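Local coordinates for hydrogenase expression/formation protein HypE (Desulfovibrio vulgaris subsp. vulgaris, PDB 2Z1U), which binds ATP together with magnesium ions and probably takes part in the maturation of hydrogenase, in forming the cyanide ligands of its metal centre, at residues L22-F27 and G37-A42; A43-T48 and F124-D129. One frame throughout, in Å; residues are numbered along the deposited sequence.

How the contacts relate
The two contacts follow one another along the chain and share one ATP: contact 1 holds the adenine, the ribose O3' and one magnesium ion, contact 2 the ribose O2' and a second magnesium ion. Their centres are about 12 Å apart, and they join directly where Ala42 CA packs 4.3 Å from Thr127 OG1. Residues 37-42 run straight on into strand 43-46, so a single piece of chain passes from the nucleotide pocket of contact 1 to the strand that packs on 124-133 in contact 2. The two metal ions lie 6.2 Å apart on the triphosphate. Both contacts also reach the second subunit, whose aspartates help complete both magnesium sites.

Contact 1: residues L22-F27 and G37-A42; sequences LISDLF and GTLNDA. With MG (magnesium ion), chain C; ATP (adenosine-5'-triphosphate), chain D.
Ile23, on helix 17-31, meets Leu39 of the loop after helix 34-37 through methyl groups alone, CG2 of Ile23 lying 3.8 Å from CD2 of Leu39. The two side chains run alongside one another, pointing opposite ways, and line one side of the ATP pocket of this PurM-like (AIR synthase-related) domain. At the edge of the pair, Leu39 CD1 rests near the Ser24 hydroxyl. The ribose ring oxygen approaches both partners, with ATP O4' 3.4 Å from Ile23 CG2. CG1 of Ile23 lies beside the backbone N (chi1 -70°) and borders the base, 3.6 Å from C8 of ATP, while CG2 faces Leu39. One turn on, Phe27 places its ring beneath the amino group of the base: ATP N6 sits 3.3 Å above the ring plane, over its centre. On the loop side, positive phi at Leu39 turns the chain out of helical conformation, and the next carbonyl is used as an acceptor, ATP O3' donating to Asn40 O at 2.6 Å. Asp41 OD2 is 2.3 Å from a magnesium ion, which ATP O2B also binds at 2.0 Å. Farther out, Phe96 and Val111 pack on Phe27. Asp81 and Asp220 of the second subunit share the magnesium ion with Asp41, whose other carboxylate oxygen, OD1, forms a salt bridge with NE of Arg219 of that subunit.

Contact 2: residues A43-T48 and F124-D129; sequences ARLDLT and FIVTGD. With MG (magnesium ion), chain B; ATP (adenosine-5'-triphosphate), chain D.
The ribose O2' of ATP accepts the backbone N-H of Gly128 at 2.9 Å in a moderately straight bond, next to Thr127, whose CB touches Ala43 CB across the contact. Here strand 43-46 runs roughly antiparallel (149°) over residues 124-129, which belong to strand 124-133, an outermost strand of the four-stranded sheet in the PurM-like N-terminal domain. The strands are too far apart to pair; side chains fill the gap. Ala43 CB fits against Val126 O at 3.3 Å and also meets Val126 CG2. Leu45 crosses the valine obliquely, bringing CD1 3.8 Å from that same CG2. Val126 leaves extended geometry (psi -16°), and the resulting kink, consistent with a beta bulge, turns both Val126 and Thr127 toward Ala43. Ile35 and Tyr91 pack around this apolar cluster, while strand 43-46 pairs antiparallel with a strand of the second subunit, continuing that chain's sheet across the interface. Beyond Gly128 the strand supplies the magnesium site. With CG anti to the backbone N (chi1 -173°), the Asp129 carboxylate points at the triphosphate and OD1 binds the ion, joined by Asp56 of the second subunit and one oxygen from each ATP phosphate. Asp129 OD2 is steadied by a salt bridge to Lys131 and by Ser57 N of the second subunit. A water 2.0 Å from the magnesium ion also lies 2.7 Å from Gly128 O, where it can donate.

Contact 1: residues L22-F27 and G37-A42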
# COMPACT_ATOMS: atom_id res chain seq x y z
N LEU A 22 -13.77 -6.05 13.81
CA LEU A 22 -13.11 -6.82 12.75
C LEU A 22 -11.59 -6.68 12.87
O LEU A 22 -10.87 -7.67 12.83
CB LEU A 22 -13.54 -6.32 11.37
CG LEU A 22 -13.78 -7.24 10.17
CD1 LEU A 22 -13.42 -6.50 8.91
CD2 LEU A 22 -13.09 -8.61 10.22
N ILE A 23 -11.11 -5.44 13.02
CA ILE A 23 -9.68 -5.16 13.14
C ILE A 23 -9.06 -5.89 14.35
O ILE A 23 -8.07 -6.60 14.19
CB ILE A 23 -9.39 -3.64 13.18
CG1 ILE A 23 -9.67 -3.00 11.82
CG2 ILE A 23 -7.94 -3.37 13.60
CD1 ILE A 23 -9.67 -1.46 11.85
N SER A 24 -9.64 -5.73 15.54
CA SER A 24 -9.10 -6.42 16.72
C SER A 24 -9.27 -7.93 16.71
O SER A 24 -8.33 -8.67 17.01
CB SER A 24 -9.63 -5.82 18.04
OG SER A 24 -9.02 -4.55 18.26
N ASP A 25 -10.47 -8.40 16.37
CA ASP A 25 -10.79 -9.82 16.53
C ASP A 25 -10.27 -10.70 15.41
O ASP A 25 -10.10 -11.90 15.59
CB ASP A 25 -12.29 -10.03 16.71
CG ASP A 25 -12.85 -9.36 17.97
OD1 ASP A 25 -12.07 -8.80 18.78
OD2 ASP A 25 -14.08 -9.39 18.14
N LEU A 26 -10.03 -10.12 14.23
CA LEU A 26 -9.52 -10.91 13.12
C LEU A 26 -8.08 -10.59 12.77
O LEU A 26 -7.21 -11.44 12.91
CB LEU A 26 -10.41 -10.77 11.87
CG LEU A 26 -9.96 -11.58 10.64
CD1 LEU A 26 -10.00 -13.09 10.90
CD2 LEU A 26 -10.80 -11.22 9.43
N PHE A 27 -7.84 -9.35 12.32
CA PHE A 27 -6.53 -8.97 11.80
C PHE A 27 -5.44 -9.01 12.87
O PHE A 27 -4.43 -9.70 12.68
CB PHE A 27 -6.58 -7.59 11.11
CG PHE A 27 -7.46 -7.56 9.89
CD1 PHE A 27 -7.16 -8.33 8.76
CD2 PHE A 27 -8.58 -6.73 9.85
CE1 PHE A 27 -7.98 -8.30 7.63
CE2 PHE A 27 -9.41 -6.69 8.71
CZ PHE A 27 -9.11 -7.48 7.61
N GLY A 37 -0.42 -3.85 17.52
CA GLY A 37 -1.35 -3.83 18.67
C GLY A 37 -1.62 -2.42 19.18
O GLY A 37 -2.64 -2.13 19.78
N THR A 38 -0.69 -1.53 18.89
CA THR A 38 -0.79 -0.14 19.28
C THR A 38 -2.07 0.55 18.72
O THR A 38 -2.66 1.43 19.37
CB THR A 38 0.53 0.54 18.83
OG1 THR A 38 1.00 1.41 19.85
CG2 THR A 38 0.37 1.26 17.54
N LEU A 39 -2.53 0.12 17.53
CA LEU A 39 -3.77 0.62 16.92
C LEU A 39 -3.81 2.16 16.80
O LEU A 39 -4.84 2.81 17.09
CB LEU A 39 -5.02 0.06 17.63
CG LEU A 39 -5.30 -1.44 17.45
CD1 LEU A 39 -6.49 -1.88 18.26
CD2 LEU A 39 -5.51 -1.76 15.97
N ASN A 40 -2.67 2.73 16.42
CA ASN A 40 -2.57 4.15 16.20
C ASN A 40 -2.70 4.45 14.70
O ASN A 40 -2.85 3.51 13.88
CB ASN A 40 -1.23 4.68 16.74
CG ASN A 40 -1.23 4.82 18.26
OD1 ASN A 40 -0.21 4.60 18.91
ND2 ASN A 40 -2.37 5.17 18.83
N ASP A 41 -2.63 5.73 14.33
CA ASP A 41 -2.73 6.13 12.92
C ASP A 41 -1.53 5.67 12.08
O ASP A 41 -1.60 5.66 10.85
CB ASP A 41 -2.81 7.65 12.82
CG ASP A 41 -4.07 8.17 13.43
OD1 ASP A 41 -4.03 8.65 14.58
OD2 ASP A 41 -5.09 8.09 12.73
N ALA A 42 -0.43 5.34 12.76
CA ALA A 42 0.74 4.77 12.09
C ALA A 42 1.44 3.82 13.04
O ALA A 42 1.25 3.89 14.26
CB ALA A 42 1.69 5.89 11.63
MG MG C . -6.11 8.66 10.71
PG ATP D . -9.41 5.88 7.87
O1G ATP D . -8.99 4.62 7.09
O2G ATP D . -10.86 5.84 8.24
O3G ATP D . -8.98 7.19 7.24
PB ATP D . -7.22 5.58 9.77
O1B ATP D . -6.50 5.11 8.49
O2B ATP D . -6.58 6.67 10.58
O3B ATP D . -8.73 5.90 9.33
PA ATP D . -8.06 2.93 10.35
O1A ATP D . -9.49 3.02 10.85
O2A ATP D . -7.97 2.59 8.89
O3A ATP D . -7.29 4.31 10.75
O5' ATP D . -7.19 1.94 11.22
C5' ATP D . -7.35 1.84 12.65
C4' ATP D . -6.24 0.94 13.15
O4' ATP D . -6.53 -0.39 12.65
C3' ATP D . -4.88 1.32 12.60
O3' ATP D . -3.90 1.10 13.64
C2' ATP D . -4.61 0.34 11.46
O2' ATP D . -3.22 0.05 11.36
C1' ATP D . -5.42 -0.91 11.89
N9 ATP D . -5.98 -1.68 10.74
C8 ATP D . -7.03 -1.36 9.98
N7 ATP D . -7.25 -2.32 9.04
C5 ATP D . -6.27 -3.23 9.21
C6 ATP D . -5.89 -4.50 8.56
N6 ATP D . -6.60 -4.95 7.50
N1 ATP D . -4.84 -5.16 9.04
C2 ATP D . -4.10 -4.73 10.09
N3 ATP D . -4.41 -3.58 10.73
C4 ATP D . -5.46 -2.83 10.33
O HOH W 1 -8.37 8.37 11.72

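Contact 2: residues A43-T48 and F124-D129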
# COMPACT_ATOMS: atom_id res chain seq x y z
N ALA A 43 2.28 2.96 12.48
CA ALA A 43 3.13 2.08 13.25
C ALA A 43 4.49 2.75 13.50
O ALA A 43 5.05 3.37 12.60
CB ALA A 43 3.31 0.76 12.50
N ARG A 44 5.00 2.60 14.72
CA ARG A 44 6.35 3.05 15.06
C ARG A 44 7.34 1.94 14.77
O ARG A 44 7.18 0.81 15.24
CB ARG A 44 6.47 3.47 16.54
CG ARG A 44 7.89 3.87 16.93
CD ARG A 44 8.15 3.71 18.41
NE ARG A 44 9.58 3.56 18.67
CZ ARG A 44 10.36 4.54 19.14
NH1 ARG A 44 9.84 5.74 19.40
NH2 ARG A 44 11.65 4.32 19.35
N LEU A 45 8.38 2.29 14.00
CA LEU A 45 9.37 1.35 13.51
C LEU A 45 10.79 1.79 13.89
O LEU A 45 11.17 2.95 13.70
CB LEU A 45 9.24 1.24 11.99
CG LEU A 45 8.37 0.19 11.30
CD1 LEU A 45 7.15 -0.30 12.06
CD2 LEU A 45 8.01 0.62 9.90
N ASP A 46 11.58 0.87 14.42
CA ASP A 46 13.00 1.15 14.67
C ASP A 46 13.86 0.46 13.63
O ASP A 46 14.12 -0.73 13.75
CB ASP A 46 13.42 0.67 16.06
CG ASP A 46 12.83 1.49 17.14
OD1 ASP A 46 13.01 2.73 17.11
OD2 ASP A 46 12.20 0.89 18.04
N LEU A 47 14.31 1.22 12.63
CA LEU A 47 15.06 0.62 11.51
C LEU A 47 16.43 1.23 11.18
O LEU A 47 16.64 2.44 11.33
CB LEU A 47 14.18 0.58 10.25
CG LEU A 47 13.02 -0.42 10.21
CD1 LEU A 47 12.09 -0.08 9.04
CD2 LEU A 47 13.54 -1.84 10.08
N THR A 48 17.36 0.39 10.72
CA THR A 48 18.72 0.84 10.39
C THR A 48 18.94 1.36 8.95
O THR A 48 19.18 0.58 8.01
CB THR A 48 19.81 -0.21 10.78
OG1 THR A 48 19.55 -0.69 12.10
CG2 THR A 48 21.22 0.42 10.75
N PHE A 124 6.77 -8.91 10.30
CA PHE A 124 5.52 -8.58 10.95
C PHE A 124 4.66 -7.66 10.10
O PHE A 124 5.17 -6.76 9.46
CB PHE A 124 5.75 -7.91 12.30
CG PHE A 124 6.28 -8.84 13.35
CD1 PHE A 124 5.45 -9.78 13.95
CD2 PHE A 124 7.63 -8.82 13.70
CE1 PHE A 124 5.92 -10.66 14.92
CE2 PHE A 124 8.13 -9.70 14.66
CZ PHE A 124 7.27 -10.62 15.28
N ILE A 125 3.35 -7.87 10.15
CA ILE A 125 2.40 -6.91 9.58
C ILE A 125 2.12 -5.88 10.67
O ILE A 125 1.51 -6.20 11.71
CB ILE A 125 1.12 -7.59 9.05
CG1 ILE A 125 1.49 -8.46 7.83
CG2 ILE A 125 0.09 -6.56 8.64
CD1 ILE A 125 0.64 -9.67 7.67
N VAL A 126 2.59 -4.66 10.44
CA VAL A 126 2.63 -3.64 11.52
C VAL A 126 1.53 -2.59 11.48
O VAL A 126 1.31 -1.89 12.46
CB VAL A 126 4.01 -2.90 11.59
CG1 VAL A 126 5.12 -3.89 11.98
CG2 VAL A 126 4.34 -2.15 10.25
N THR A 127 0.85 -2.47 10.34
CA THR A 127 -0.13 -1.39 10.15
C THR A 127 -1.01 -1.77 8.95
O THR A 127 -0.59 -2.54 8.09
CB THR A 127 0.56 0.01 9.97
OG1 THR A 127 -0.37 1.08 10.22
CG2 THR A 127 1.19 0.19 8.58
N GLY A 128 -2.23 -1.25 8.91
CA GLY A 128 -3.20 -1.73 7.94
C GLY A 128 -4.35 -0.78 7.63
O GLY A 128 -4.47 0.30 8.20
N ASP A 129 -5.18 -1.21 6.68
CA ASP A 129 -6.39 -0.49 6.34
C ASP A 129 -7.39 -1.50 5.81
O ASP A 129 -7.01 -2.50 5.23
CB ASP A 129 -6.11 0.56 5.26
CG ASP A 129 -7.31 1.45 4.99
OD1 ASP A 129 -7.84 2.05 5.96
OD2 ASP A 129 -7.72 1.56 3.81
MG MG B . -7.21 3.60 7.24
PG ATP D . -9.41 5.88 7.87
O1G ATP D . -8.99 4.62 7.09
O2G ATP D . -10.86 5.84 8.24
O3G ATP D . -8.98 7.19 7.24
PB ATP D . -7.22 5.58 9.77
O1B ATP D . -6.50 5.11 8.49
O2B ATP D . -6.58 6.67 10.58
O3B ATP D . -8.73 5.90 9.33
PA ATP D . -8.06 2.93 10.35
O1A ATP D . -9.49 3.02 10.85
O2A ATP D . -7.97 2.59 8.89
O3A ATP D . -7.29 4.31 10.75
O5' ATP D . -7.19 1.94 11.22
C5' ATP D . -7.35 1.84 12.65
C4' ATP D . -6.24 0.94 13.15
O4' ATP D . -6.53 -0.39 12.65
C3' ATP D . -4.88 1.32 12.60
O3' ATP D . -3.90 1.10 13.64
C2' ATP D . -4.61 0.34 11.46
O2' ATP D . -3.22 0.05 11.36
C1' ATP D . -5.42 -0.91 11.89
N9 ATP D . -5.98 -1.68 10.74
C8 ATP D . -7.03 -1.36 9.98
N7 ATP D . -7.25 -2.32 9.04
C5 ATP D . -6.27 -3.23 9.21
C6 ATP D . -5.89 -4.50 8.56
N6 ATP D . -6.60 -4.95 7.50
N1 ATP D . -4.84 -5.16 9.04
C2 ATP D . -4.10 -4.73 10.09
N3 ATP D . -4.41 -3.58 10.73
C4 ATP D . -5.46 -2.83 10.33
O HOH W 2 -5.48 2.75 7.62